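Local coordinates for protein nucleoside-diphosphate-sugar epimerase (Pseudomonas aeruginosa, PDB 2X4G) that is probably an NAD(P)-dependent enzyme of the epimerase/dehydratase family, likely acting on nucleotide-sugar substrates, though its reaction is not established, at residues V197-G202 with D332-N337. Numbering follows the deposited sequence.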
loop_
_atom_site.group_PDB
_atom_site.type_symbol
_atom_site.label_atom_id
_atom_site.label_comp_id
_atom_site.label_asym_id
_atom_site.label_seq_id
_atom_site.Cartn_x
_atom_site.Cartn_y
_atom_site.Cartn_z
ATOM N N VAL A 197 14.280 10.122 -7.872
ATOM C CA VAL A 197 14.745 11.028 -6.823
ATOM C C VAL A 197 14.942 12.392 -7.416
ATOM O O VAL A 197 14.546 13.390 -6.833
ATOM C CB VAL A 197 16.126 10.685 -6.218
ATOM C CG1 VAL A 197 16.220 11.288 -4.818
ATOM C CG2 VAL A 197 16.360 9.220 -6.150
ATOM N N ILE A 198 15.580 12.411 -8.584
ATOM C CA ILE A 198 15.959 13.645 -9.236
ATOM C C ILE A 198 14.728 14.367 -9.694
ATOM O O ILE A 198 14.588 15.544 -9.449
ATOM C CB ILE A 198 16.907 13.397 -10.419
ATOM C CG1 ILE A 198 18.293 13.003 -9.900
ATOM C CG2 ILE A 198 16.982 14.624 -11.282
ATOM C CD1 ILE A 198 19.116 12.245 -10.902
ATOM N N THR A 199 13.811 13.654 -10.331
ATOM C CA THR A 199 12.590 14.300 -10.814
ATOM C C THR A 199 11.619 14.649 -9.677
ATOM O O THR A 199 10.965 15.686 -9.736
ATOM C CB THR A 199 11.899 13.495 -11.929
ATOM O OG1 THR A 199 11.431 12.242 -11.424
ATOM C CG2 THR A 199 12.872 13.249 -13.077
ATOM N N ALA A 200 11.534 13.821 -8.638
ATOM C CA ALA A 200 10.648 14.132 -7.519
ATOM C C ALA A 200 11.076 15.461 -6.907
ATOM O O ALA A 200 10.272 16.401 -6.784
ATOM C CB ALA A 200 10.667 13.033 -6.486
ATOM N N ILE A 201 12.356 15.552 -6.559
ATOM C CA ILE A 201 12.912 16.790 -6.038
ATOM C C ILE A 201 12.629 17.961 -6.993
ATOM O O ILE A 201 11.977 18.921 -6.612
ATOM C CB ILE A 201 14.412 16.644 -5.788
ATOM C CG1 ILE A 201 14.643 15.733 -4.577
ATOM C CG2 ILE A 201 15.044 17.994 -5.537
ATOM C CD1 ILE A 201 16.077 15.445 -4.294
ATOM N N GLY A 202 13.085 17.857 -8.238
ATOM C CA GLY A 202 12.898 18.908 -9.243
ATOM C C GLY A 202 11.466 19.392 -9.404
ATOM O O GLY A 202 11.231 20.582 -9.619
ATOM N N ASP A 332 20.199 16.886 -17.058
ATOM C CA ASP A 332 20.040 17.392 -18.424
ATOM C C ASP A 332 19.215 16.475 -19.326
ATOM O O ASP A 332 18.380 16.941 -20.119
ATOM C CB ASP A 332 21.407 17.628 -19.072
ATOM C CG ASP A 332 22.116 18.843 -18.505
ATOM O OD1 ASP A 332 21.449 19.713 -17.890
ATOM O OD2 ASP A 332 23.349 18.924 -18.674
ATOM N N TRP A 333 19.458 15.175 -19.217
ATOM C CA TRP A 333 18.674 14.216 -19.951
ATOM C C TRP A 333 17.189 14.379 -19.594
ATOM O O TRP A 333 16.332 14.457 -20.484
ATOM C CB TRP A 333 19.172 12.790 -19.699
ATOM C CG TRP A 333 18.620 11.869 -20.692
ATOM C CD1 TRP A 333 19.101 11.615 -21.944
ATOM C CD2 TRP A 333 17.444 11.095 -20.553
ATOM N NE1 TRP A 333 18.295 10.701 -22.599
ATOM C CE2 TRP A 333 17.265 10.371 -21.765
ATOM C CE3 TRP A 333 16.515 10.935 -19.530
ATOM C CZ2 TRP A 333 16.186 9.505 -21.971
ATOM C CZ3 TRP A 333 15.428 10.069 -19.743
ATOM C CH2 TRP A 333 15.280 9.371 -20.955
ATOM N N PHE A 334 16.877 14.462 -18.302
ATOM C CA PHE A 334 15.483 14.573 -17.889
ATOM C C PHE A 334 14.843 15.832 -18.440
ATOM O O PHE A 334 13.693 15.815 -18.853
ATOM C CB PHE A 334 15.348 14.548 -16.363
ATOM C CG PHE A 334 15.596 13.200 -15.753
ATOM C CD1 PHE A 334 15.082 12.041 -16.338
ATOM C CD2 PHE A 334 16.321 13.082 -14.600
ATOM C CE1 PHE A 334 15.301 10.811 -15.791
ATOM C CE2 PHE A 334 16.546 11.833 -14.042
ATOM C CZ PHE A 334 16.032 10.694 -14.643
ATOM N N ARG A 335 15.605 16.918 -18.448
ATOM C CA ARG A 335 15.118 18.190 -18.908
ATOM C C ARG A 335 14.852 18.191 -20.421
ATOM O O ARG A 335 13.799 18.646 -20.850
ATOM C CB ARG A 335 16.109 19.293 -18.525
ATOM C CG ARG A 335 15.501 20.694 -18.583
ATOM C CD ARG A 335 16.495 21.764 -18.148
ATOM N NE ARG A 335 16.509 21.974 -16.693
ATOM C CZ ARG A 335 17.595 21.922 -15.913
ATOM N NH1 ARG A 335 18.803 21.662 -16.421
ATOM N NH2 ARG A 335 17.473 22.141 -14.609
ATOM N N ASP A 336 15.777 17.678 -21.229
ATOM C CA ASP A 336 15.592 17.682 -22.689
ATOM C C ASP A 336 14.369 16.878 -23.109
ATOM O O ASP A 336 13.744 17.157 -24.144
ATOM C CB ASP A 336 16.820 17.124 -23.408
ATOM C CG ASP A 336 18.059 17.953 -23.155
ATOM O OD1 ASP A 336 19.165 17.370 -23.004
ATOM O OD2 ASP A 336 17.921 19.202 -23.068
ATOM N N ASN A 337 14.042 15.870 -22.303
ATOM C CA ASN A 337 12.901 15.018 -22.575
ATOM C C ASN A 337 11.670 15.396 -21.768
ATOM O O ASN A 337 10.680 14.697 -21.793
ATOM C CB ASN A 337 13.303 13.567 -22.386
ATOM C CG ASN A 337 14.437 13.167 -23.320
ATOM O OD1 ASN A 337 15.575 12.982 -22.901
ATOM N ND2 ASN A 337 14.131 13.072 -24.604
#
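Thr199 and Phe334 meet through their first torsions: a chi1 of 65° places the threonine OG1 between its backbone N and carbonyl carbon and CG2 anti to that carbon, directing the methyl at the ring of Phe334, while a chi1 of -72° puts Phe334 CG anti to its own carbonyl carbon, carrying the ring toward helix 196-202. The Thr199 methyl thus sits over one face of the ring, with CG2 3.9 Å from the Phe334 ring centroid and 15° off the ring normal, a CH-pi contact displaced slightly toward the CG and CD2 side. Ile198 approaches the same ring differently, from its edge and near its plane: its CG2 branch lies 3.7 Å from Phe334 CD2, and Ile198 CD1 reaches to 4.1 Å from Phe334 CE2. In this extended-SDR-like architecture, whose Rossmann core is built on the parallel strands, the contact packs helix 196-202 against the end of the last helix, 323-336, both probably in the smaller substrate-binding part. The closest CA pair, Thr199 CA and Phe334 CA, is 7.6 Å apart, and no hydrogen bond joins the two segments. Thr199 OG1 turns back to its own helix in a weak hydrogen bond to Arg196 O. Pro192 and the Tyr339 ring also pack on Phe334, and Ile198 further touches Ala330 and Ile331 of helix 323-336 and Ile255 of helix 248-259.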